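Local atomic coordinates of BIFUNCTIONAL PROTEIN Proline utilization A (PutA) (Corynebacterium freiburgense, PDB entry 5UX5), a protein that probably oxidises proline to glutamate in two steps, through a flavin-dependent proline dehydrogenase barrel and an NAD-dependent aldehyde dehydrogenase, with channelling of the intermediate. Residues Ala721-Ser726 against Gly765-Pro770; Glu772-Gly777 against Phe821-Gly826; Trp787-Glu792 against Pro803-Asn808. One frame throughout, in Å; residues are numbered along the deposited sequence.

All three contacts are largely buried and lie in the aldehyde dehydrogenase part of the chain, but their chemistry differs. Contact 1 joins two loops through a glutamine amide, and contact 2 lays a helix on the start of a strand by van der Waals packing, with no hydrogen bond across. Contact 3 combines backbone pairing at a bulge with side-chain packing and has the largest interface (468 Å² against 174 and 185 Å²); its K790 is the exposed touching residue. Contacts 1 and 2 meet beside NAD, where Q723 O approaches F821 CE2 at 3.5 Å. Contacts 2 and 3 share neighbouring strands, 824-830 and 804-807, and contact 3 is nested inside the loop that contact 2 closes. Contacts 1 and 3 do not touch.

Contact 1 (Ala721-Ser726 against Gly765-Pro770). With SO4 (sulfate ion), chain G.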
loop_
_atom_site.group_PDB
_atom_site.type_symbol
_atom_site.label_atom_id
_atom_site.label_comp_id
_atom_site.label_asym_id
_atom_site.label_seq_id
_atom_site.Cartn_x
_atom_site.Cartn_y
_atom_site.Cartn_z
ATOM N N ALA A 721 -0.180 14.536 -3.724
ATOM C CA ALA A 721 0.235 15.470 -4.778
ATOM C C ALA A 721 1.742 15.467 -5.012
ATOM O O ALA A 721 2.307 16.471 -5.431
ATOM C CB ALA A 721 -0.251 16.885 -4.469
ATOM N N GLY A 722 2.410 14.338 -4.772
ATOM C CA GLY A 722 3.858 14.245 -4.880
ATOM C C GLY A 722 4.647 14.857 -3.734
ATOM O O GLY A 722 5.866 15.035 -3.869
ATOM N N GLN A 723 3.995 15.182 -2.611
ATOM C CA GLN A 723 4.632 15.921 -1.519
ATOM C C GLN A 723 5.222 14.950 -0.499
ATOM O O GLN A 723 4.948 15.008 0.702
ATOM C CB GLN A 723 3.634 16.875 -0.859
ATOM C CG GLN A 723 2.965 17.911 -1.810
ATOM C CD GLN A 723 1.925 18.778 -1.104
ATOM O OE1 GLN A 723 2.138 19.958 -0.853
ATOM N NE2 GLN A 723 0.784 18.185 -0.799
ATOM N N LYS A 724 6.071 14.057 -0.994
ATOM C CA LYS A 724 6.647 13.019 -0.164
ATOM C C LYS A 724 8.134 12.927 -0.437
ATOM O O LYS A 724 8.565 12.971 -1.591
ATOM C CB LYS A 724 5.963 11.664 -0.423
ATOM C CG LYS A 724 4.551 11.541 0.164
ATOM C CD LYS A 724 3.943 10.237 -0.265
ATOM C CE LYS A 724 2.558 9.988 0.299
ATOM N NZ LYS A 724 1.907 8.924 -0.523
ATOM N N CYS A 725 8.917 12.793 0.640
ATOM C CA CYS A 725 10.330 12.474 0.489
ATOM C C CYS A 725 10.531 11.244 -0.394
ATOM O O CYS A 725 11.532 11.135 -1.108
ATOM C CB CYS A 725 10.950 12.254 1.869
ATOM S SG CYS A 725 10.846 13.676 2.972
ATOM N N SER A 726 9.576 10.330 -0.397
ATOM C CA SER A 726 9.686 9.075 -1.128
ATOM C C SER A 726 9.029 9.079 -2.500
ATOM O O SER A 726 9.106 8.073 -3.206
ATOM C CB SER A 726 9.092 7.964 -0.283
ATOM O OG SER A 726 7.802 8.351 0.103
ATOM N N GLY A 765 -4.641 18.860 -2.820
ATOM C CA GLY A 765 -3.954 20.084 -3.163
ATOM C C GLY A 765 -2.618 20.207 -2.453
ATOM O O GLY A 765 -2.186 19.326 -1.712
ATOM N N LEU A 766 -1.947 21.325 -2.700
ATOM C CA LEU A 766 -0.663 21.571 -2.075
ATOM C C LEU A 766 -0.850 22.289 -0.747
ATOM O O LEU A 766 -1.912 22.846 -0.455
ATOM C CB LEU A 766 0.255 22.387 -2.979
ATOM C CG LEU A 766 0.499 21.914 -4.409
ATOM C CD1 LEU A 766 1.225 23.048 -5.120
ATOM C CD2 LEU A 766 1.271 20.559 -4.513
ATOM N N ILE A 767 0.201 22.236 0.073
ATOM C CA ILE A 767 0.168 22.819 1.406
ATOM C C ILE A 767 0.174 24.335 1.349
ATOM O O ILE A 767 -0.205 24.993 2.325
ATOM C CB ILE A 767 1.351 22.271 2.228
ATOM C CG1 ILE A 767 1.108 22.483 3.717
ATOM C CG2 ILE A 767 2.663 22.847 1.741
ATOM C CD1 ILE A 767 -0.062 21.617 4.232
ATOM N N SER A 768 0.616 24.900 0.223
ATOM C CA SER A 768 0.730 26.325 -0.056
ATOM C C SER A 768 1.173 26.476 -1.502
ATOM O O SER A 768 1.675 25.514 -2.088
ATOM C CB SER A 768 1.736 26.990 0.871
ATOM O OG SER A 768 3.030 26.459 0.624
ATOM N N PRO A 769 0.990 27.636 -2.116
ATOM C CA PRO A 769 1.305 27.774 -3.540
ATOM C C PRO A 769 2.761 27.456 -3.815
ATOM O O PRO A 769 3.604 27.605 -2.917
ATOM C CB PRO A 769 0.996 29.255 -3.838
ATOM C CG PRO A 769 0.485 29.832 -2.584
ATOM C CD PRO A 769 0.175 28.761 -1.627
ATOM N N PRO A 770 3.095 27.059 -5.049
ATOM C CA PRO A 770 4.468 26.627 -5.352
ATOM C C PRO A 770 5.492 27.718 -5.072
ATOM O O PRO A 770 5.240 28.903 -5.301
ATOM C CB PRO A 770 4.424 26.309 -6.857
ATOM C CG PRO A 770 2.981 26.179 -7.205
ATOM C CD PRO A 770 2.229 27.044 -6.246
HETATM S S SO4 G . 6.728 6.987 3.161
HETATM O O1 SO4 G . 5.296 6.973 2.846
HETATM O O2 SO4 G . 7.266 5.757 2.579
HETATM O O3 SO4 G . 6.972 7.096 4.615
HETATM O O4 SO4 G . 7.332 8.158 2.543
#
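The loop that follows helix 706-718 has the sequence A-G-Q-K-C-S, matching the segment that carries the nucleophilic cysteine in aldehyde dehydrogenases, and its Q723 joins it to the loop 765-770. The evidence is a hydrogen bond from I767 N to Q723 OE1, 3.1 Å long with an N-H...O angle of 151°. The donor lies in the plane of the amide, on a lone pair of OE1. Q723 reaches this far because its chain runs straight beyond CG (chi2 177°). The other end of the amide turns back to its own loop, where NE2 is hydrogen-bonded to H720 O, so both ends help fix the rotation of the group. L766 packs beside this bridge: its CD2 lies 3.9 Å from Q723 CD and also meets A721 CB at 4.0 Å. Q723 is also the centre of an inverse gamma turn, with a weak bond from K724 N to G722 O. Farther along the loop, G879 N and A880 N bind a sulfate ion, probably from the crystallisation liquor; S726 OG makes a very short, doubtful contact with it. By analogy with related aldehyde dehydrogenases, this anion site is consistent with a pocket for the substrate's carboxylate. The bridge thus lies between the end of helix 706-718 and the start of helix 772-779, whose L774 packs on L766, while W594 touches both Q723 and I767.

Contact 2 (Glu772-Gly777 against Phe821-Gly826). With NAD (nicotinamide-adenine-dinucleotide), chain F.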
loop_
_atom_site.group_PDB
_atom_site.type_symbol
_atom_site.label_atom_id
_atom_site.label_comp_id
_atom_site.label_asym_id
_atom_site.label_seq_id
_atom_site.Cartn_x
_atom_site.Cartn_y
_atom_site.Cartn_z
ATOM N N GLU A 772 9.743 28.770 -5.877
ATOM C CA GLU A 772 10.520 28.839 -7.108
ATOM C C GLU A 772 10.746 27.446 -7.695
ATOM O O GLU A 772 10.403 27.190 -8.852
ATOM C CB GLU A 772 11.847 29.555 -6.845
ATOM N N LYS A 773 11.267 26.515 -6.881
ATOM C CA LYS A 773 11.594 25.168 -7.358
ATOM C C LYS A 773 10.375 24.462 -7.957
ATOM O O LYS A 773 10.448 23.901 -9.055
ATOM C CB LYS A 773 12.187 24.326 -6.217
ATOM N N LEU A 774 9.256 24.435 -7.234
ATOM C CA LEU A 774 8.121 23.643 -7.707
ATOM C C LEU A 774 7.383 24.342 -8.851
ATOM O O LEU A 774 6.938 23.689 -9.809
ATOM C CB LEU A 774 7.169 23.335 -6.544
ATOM C CG LEU A 774 5.828 22.679 -6.876
ATOM C CD1 LEU A 774 6.041 21.411 -7.682
ATOM C CD2 LEU A 774 5.036 22.399 -5.598
ATOM N N HIS A 775 7.242 25.661 -8.770
ATOM C CA HIS A 775 6.641 26.383 -9.875
ATOM C C HIS A 775 7.409 26.127 -11.169
ATOM O O HIS A 775 6.814 26.050 -12.257
ATOM C CB HIS A 775 6.573 27.877 -9.552
ATOM C CG HIS A 775 5.837 28.680 -10.579
ATOM N ND1 HIS A 775 6.461 29.250 -11.666
ATOM C CD2 HIS A 775 4.525 29.004 -10.682
ATOM C CE1 HIS A 775 5.566 29.890 -12.395
ATOM N NE2 HIS A 775 4.384 29.756 -11.819
ATOM N N ARG A 776 8.738 26.037 -11.083
ATOM C CA ARG A 776 9.509 25.703 -12.274
ATOM C C ARG A 776 9.150 24.309 -12.764
ATOM O O ARG A 776 8.956 24.090 -13.969
ATOM C CB ARG A 776 11.008 25.810 -12.004
ATOM C CG ARG A 776 11.840 25.358 -13.193
ATOM C CD ARG A 776 13.285 25.664 -12.948
ATOM N NE ARG A 776 14.177 25.378 -14.063
ATOM C CZ ARG A 776 15.476 25.637 -14.004
ATOM N NH1 ARG A 776 15.965 26.172 -12.896
ATOM N NH2 ARG A 776 16.271 25.382 -15.033
ATOM N N GLY A 777 9.068 23.349 -11.830
ATOM C CA GLY A 777 8.704 21.997 -12.200
ATOM C C GLY A 777 7.332 21.895 -12.840
ATOM O O GLY A 777 7.116 21.051 -13.718
ATOM N N PHE A 821 8.955 18.224 -5.116
ATOM C CA PHE A 821 7.980 18.044 -4.044
ATOM C C PHE A 821 6.583 18.475 -4.485
ATOM O O PHE A 821 5.886 19.217 -3.795
ATOM C CB PHE A 821 8.418 18.805 -2.789
ATOM C CG PHE A 821 8.378 17.985 -1.541
ATOM C CD1 PHE A 821 9.311 16.977 -1.334
ATOM C CD2 PHE A 821 7.420 18.215 -0.563
ATOM C CE1 PHE A 821 9.296 16.190 -0.176
ATOM C CE2 PHE A 821 7.406 17.438 0.594
ATOM C CZ PHE A 821 8.349 16.420 0.780
ATOM N N GLY A 822 6.175 17.995 -5.652
ATOM C CA GLY A 822 4.887 18.330 -6.210
ATOM C C GLY A 822 4.414 17.312 -7.232
ATOM O O GLY A 822 5.015 16.253 -7.408
ATOM N N PRO A 823 3.349 17.598 -7.888
ATOM C CA PRO A 823 2.688 16.612 -8.765
ATOM C C PRO A 823 3.268 16.569 -10.181
ATOM O O PRO A 823 2.562 16.792 -11.169
ATOM C CB PRO A 823 1.233 17.096 -8.760
ATOM C CG PRO A 823 1.253 18.478 -8.084
ATOM C CD PRO A 823 2.655 18.889 -7.897
ATOM N N VAL A 824 4.562 16.265 -10.287
ATOM C CA VAL A 824 5.278 16.247 -11.555
ATOM C C VAL A 824 6.111 14.978 -11.626
ATOM O O VAL A 824 6.946 14.724 -10.751
ATOM C CB VAL A 824 6.194 17.473 -11.721
ATOM C CG1 VAL A 824 6.815 17.504 -13.120
ATOM C CG2 VAL A 824 5.457 18.766 -11.391
ATOM N N LEU A 825 5.915 14.217 -12.688
ATOM C CA LEU A 825 6.644 12.996 -12.967
ATOM C C LEU A 825 7.413 13.181 -14.254
ATOM O O LEU A 825 6.878 13.727 -15.214
ATOM C CB LEU A 825 5.689 11.828 -13.122
ATOM C CG LEU A 825 6.252 10.545 -13.708
ATOM C CD1 LEU A 825 7.177 9.897 -12.698
ATOM C CD2 LEU A 825 5.090 9.634 -14.065
ATOM N N GLY A 826 8.661 12.731 -14.287
ATOM C CA GLY A 826 9.479 12.800 -15.494
ATOM C C GLY A 826 9.808 11.406 -16.002
ATOM O O GLY A 826 10.112 10.507 -15.212
HETATM P PA NAD F . 12.216 23.057 6.706
HETATM O O1A NAD F . 13.423 22.118 6.357
HETATM O O2A NAD F . 12.586 24.543 6.380
HETATM O O5B NAD F . 11.906 22.986 8.245
HETATM C C5B NAD F . 11.362 21.851 8.874
HETATM C C4B NAD F . 11.207 22.106 10.373
HETATM O O4B NAD F . 12.295 22.838 10.947
HETATM C C3B NAD F . 9.932 22.829 10.681
HETATM O O3B NAD F . 9.436 22.482 11.925
HETATM C C2B NAD F . 10.454 24.208 10.623
HETATM O O2B NAD F . 9.586 25.177 11.096
HETATM C C1B NAD F . 11.736 24.067 11.378
HETATM N N9A NAD F . 12.642 25.188 11.157
HETATM C C8A NAD F . 13.212 25.576 9.958
HETATM N N7A NAD F . 13.989 26.662 10.153
HETATM C C5A NAD F . 13.959 27.032 11.506
HETATM C C6A NAD F . 14.556 28.029 12.271
HETATM N N6A NAD F . 15.433 29.021 11.699
HETATM N N1A NAD F . 14.309 28.086 13.591
HETATM C C2A NAD F . 13.487 27.195 14.202
HETATM N N3A NAD F . 12.889 26.202 13.489
HETATM C C4A NAD F . 13.103 26.096 12.160
HETATM O O3 NAD F . 10.966 22.484 5.889
HETATM P PN NAD F . 9.774 23.283 5.160
HETATM O O1N NAD F . 9.943 24.789 5.125
HETATM O O2N NAD F . 8.536 23.096 5.987
HETATM O O5D NAD F . 9.676 22.650 3.683
HETATM C C5D NAD F . 10.825 22.741 2.854
HETATM C C4D NAD F . 11.063 21.597 1.865
HETATM O O4D NAD F . 11.282 20.328 2.435
HETATM C C3D NAD F . 10.004 21.321 0.856
HETATM O O3D NAD F . 9.784 22.338 -0.050
HETATM C C2D NAD F . 10.663 20.177 0.193
HETATM O O2D NAD F . 11.390 20.631 -0.893
HETATM C C1D NAD F . 11.498 19.543 1.282
#
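L774 of helix 772-779 sets both its methyl groups against the backbone of F821 and G822. Its CG is anti to the backbone N (chi1 172°), and with chi2 at 54° the two methyls are directed at different peptide atoms. CD1 rests on G822 CA at 3.6 Å, a close seat made possible by the lack of a side chain there, and touches the proline ring at P823 CD, 4.2 Å away. CD2 meets F821 O at 3.8 Å. One helical turn on from L774, G777 O meets V824 of the strand. V824 CG1, anti to the backbone N (chi1 -174°), lies 3.6 Å from G777 O, and CG2 stands close by, so both methyls rest against the oxygen from one side. No hydrogen bond crosses between the two segments; the contact is packing. The F821 ring leads away from the helix and places one face against the cofactor: NAD C2D sits 3.6 Å from F821 CG, above the plane and toward the rim. With E819, which is hydrogen-bonded to NAD, these residues form the E-C-F-G-P sequence, as in the cofactor site of aldehyde dehydrogenases. Beyond P823 the chain enters strand 824-830, which runs between strands 728-734 and 804-807; L825 packs on V713, A717 and F718 of helix 706-718, and L778 of helix 772-779 touches P823 and V824.

Contact 3 (Trp787-Glu792 against Pro803-Asn808); sequences WLVKPE and PGIRDN
L788 and V789 both face I805 in a classic beta bulge, where the register of this antiparallel pairing slips by one residue. The hydrogen bonds document it. I805 O accepts L788 N at 2.8 Å and V789 N only weakly at 3.5 Å. In return I805 N gives a bond to V789 O of 2.7 Å. Both faces of the pairing are densely packed. On one, the I805 side chain meets L788 CD1 through its CG2 at 4.1 Å and V789 CG2 through its CD1, and T748 of helix 740-750 touches it too. On the other, W787 and R806 form a non-hydrogen-bonded pair whose side chains lie next to each other and point the same way. W787 CZ3 comes to 3.4 Å from R806 CG, yet the indole and guanidinium planes are 68° apart, so the two are not stacked. R806 is extended from CG to NE, which lays the guanidinium alongside CH2 of the indole, where it also reaches its own partners, with NH1 in a salt bridge to E785 and NH2 bonded to G777 O. P791 CD lies over one face of the W787 ring, and P791 CG rests 3.8 Å from G804 CA. From the bulge itself L788 CG meets D807 CB at 3.8 Å, and D807 OD1 is hydrogen-bonded to H829 NE2. The loose part is confined to the exposed K790, which points away from strand 804-807; only its CG returns, covering the same face of the W787 ring as P791 CD.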
loop_
_atom_site.group_PDB
_atom_site.type_symbol
_atom_site.label_atom_id
_atom_site.label_comp_id
_atom_site.label_asym_id
_atom_site.label_seq_id
_atom_site.Cartn_x
_atom_site.Cartn_y
_atom_site.Cartn_z
ATOM N N TRP A 787 5.636 18.100 -22.601
ATOM C CA TRP A 787 4.593 17.681 -21.670
ATOM C C TRP A 787 3.729 16.620 -22.340
ATOM O O TRP A 787 3.061 16.909 -23.336
ATOM C CB TRP A 787 3.701 18.847 -21.239
ATOM C CG TRP A 787 4.273 19.814 -20.257
ATOM C CD1 TRP A 787 4.452 21.149 -20.442
ATOM C CD2 TRP A 787 4.715 19.537 -18.916
ATOM N NE1 TRP A 787 4.995 21.726 -19.311
ATOM C CE2 TRP A 787 5.166 20.760 -18.362
ATOM C CE3 TRP A 787 4.788 18.376 -18.137
ATOM C CZ2 TRP A 787 5.673 20.854 -17.072
ATOM C CZ3 TRP A 787 5.299 18.468 -16.845
ATOM C CH2 TRP A 787 5.739 19.697 -16.327
ATOM N N LEU A 788 3.740 15.398 -21.792
ATOM C CA LEU A 788 2.722 14.409 -22.152
ATOM C C LEU A 788 1.395 14.747 -21.491
ATOM O O LEU A 788 0.324 14.492 -22.054
ATOM C CB LEU A 788 3.152 13.001 -21.737
ATOM C CG LEU A 788 4.349 12.400 -22.454
ATOM C CD1 LEU A 788 4.584 11.000 -21.932
ATOM C CD2 LEU A 788 4.112 12.424 -23.951
ATOM N N VAL A 789 1.452 15.263 -20.270
ATOM C CA VAL A 789 0.312 15.848 -19.580
ATOM C C VAL A 789 0.863 17.097 -18.904
ATOM O O VAL A 789 1.846 17.002 -18.162
ATOM C CB VAL A 789 -0.307 14.885 -18.542
ATOM C CG1 VAL A 789 -1.420 15.560 -17.773
ATOM C CG2 VAL A 789 -0.794 13.588 -19.193
ATOM N N LYS A 790 0.257 18.301 -19.193
ATOM C CA LYS A 790 0.800 19.559 -18.655
ATOM C C LYS A 790 0.007 19.985 -17.425
ATOM O O LYS A 790 -1.222 20.053 -17.478
ATOM C CB LYS A 790 0.774 20.672 -19.711
ATOM C CG LYS A 790 1.366 22.039 -19.257
ATOM C CD LYS A 790 1.230 23.124 -20.334
ATOM C CE LYS A 790 1.120 24.542 -19.731
ATOM N NZ LYS A 790 2.381 25.381 -19.714
ATOM N N PRO A 791 0.662 20.289 -16.311
ATOM C CA PRO A 791 -0.076 20.657 -15.099
ATOM C C PRO A 791 -0.883 21.912 -15.344
ATOM O O PRO A 791 -0.489 22.764 -16.131
ATOM C CB PRO A 791 1.027 20.917 -14.072
ATOM C CG PRO A 791 2.286 20.389 -14.695
ATOM C CD PRO A 791 2.117 20.451 -16.155
ATOM N N GLU A 792 -2.033 22.015 -14.691
ATOM C CA GLU A 792 -2.853 23.212 -14.787
ATOM C C GLU A 792 -3.119 23.780 -13.403
ATOM O O GLU A 792 -3.282 23.032 -12.433
ATOM C CB GLU A 792 -4.169 22.923 -15.505
ATOM C CG GLU A 792 -4.036 22.906 -17.021
ATOM C CD GLU A 792 -4.686 21.679 -17.661
ATOM O OE1 GLU A 792 -4.170 21.211 -18.706
ATOM O OE2 GLU A 792 -5.706 21.179 -17.119
ATOM N N PRO A 803 -1.945 17.164 -12.240
ATOM C CA PRO A 803 -0.617 16.549 -12.383
ATOM C C PRO A 803 -0.076 16.729 -13.785
ATOM O O PRO A 803 -0.832 16.906 -14.743
ATOM C CB PRO A 803 -0.876 15.068 -12.107
ATOM C CG PRO A 803 -2.344 14.867 -12.487
ATOM C CD PRO A 803 -3.039 16.165 -12.207
ATOM N N GLY A 804 1.252 16.611 -13.911
ATOM C CA GLY A 804 1.899 16.683 -15.203
ATOM C C GLY A 804 2.923 15.578 -15.385
ATOM O O GLY A 804 3.369 14.970 -14.432
ATOM N N ILE A 805 3.287 15.321 -16.637
ATOM C CA ILE A 805 4.290 14.309 -16.972
ATOM C C ILE A 805 5.214 14.877 -18.060
ATOM O O ILE A 805 4.760 15.169 -19.175
ATOM C CB ILE A 805 3.643 12.993 -17.438
ATOM C CG1 ILE A 805 2.754 12.416 -16.344
ATOM C CG2 ILE A 805 4.679 11.992 -17.923
ATOM C CD1 ILE A 805 1.981 11.243 -16.802
ATOM N N ARG A 806 6.500 15.068 -17.719
ATOM C CA ARG A 806 7.556 15.378 -18.686
ATOM C C ARG A 806 8.110 14.121 -19.332
ATOM O O ARG A 806 8.363 13.116 -18.652
ATOM C CB ARG A 806 8.739 16.049 -18.016
ATOM C CG ARG A 806 8.424 17.227 -17.265
ATOM C CD ARG A 806 9.672 17.694 -16.596
ATOM N NE ARG A 806 9.319 18.899 -15.882
ATOM C CZ ARG A 806 9.913 20.061 -16.050
ATOM N NH1 ARG A 806 10.934 20.162 -16.897
ATOM N NH2 ARG A 806 9.485 21.107 -15.355
ATOM N N ASP A 807 8.386 14.216 -20.626
ATOM C CA ASP A 807 9.014 13.164 -21.412
ATOM C C ASP A 807 10.424 13.594 -21.839
ATOM O O ASP A 807 10.707 14.786 -22.030
ATOM C CB ASP A 807 8.112 12.848 -22.621
ATOM C CG ASP A 807 8.368 11.492 -23.239
ATOM O OD1 ASP A 807 9.120 10.678 -22.664
ATOM O OD2 ASP A 807 7.744 11.221 -24.291
ATOM N N ASN A 808 11.309 12.604 -22.002
ATOM C CA ASN A 808 12.678 12.817 -22.488
ATOM C C ASN A 808 13.526 13.624 -21.495
ATOM O O ASN A 808 14.359 14.445 -21.886
ATOM C CB ASN A 808 12.654 13.475 -23.869
ATOM C CG ASN A 808 12.023 12.581 -24.918
ATOM O OD1 ASN A 808 12.317 11.387 -24.996
ATOM N ND2 ASN A 808 11.102 13.138 -25.689
#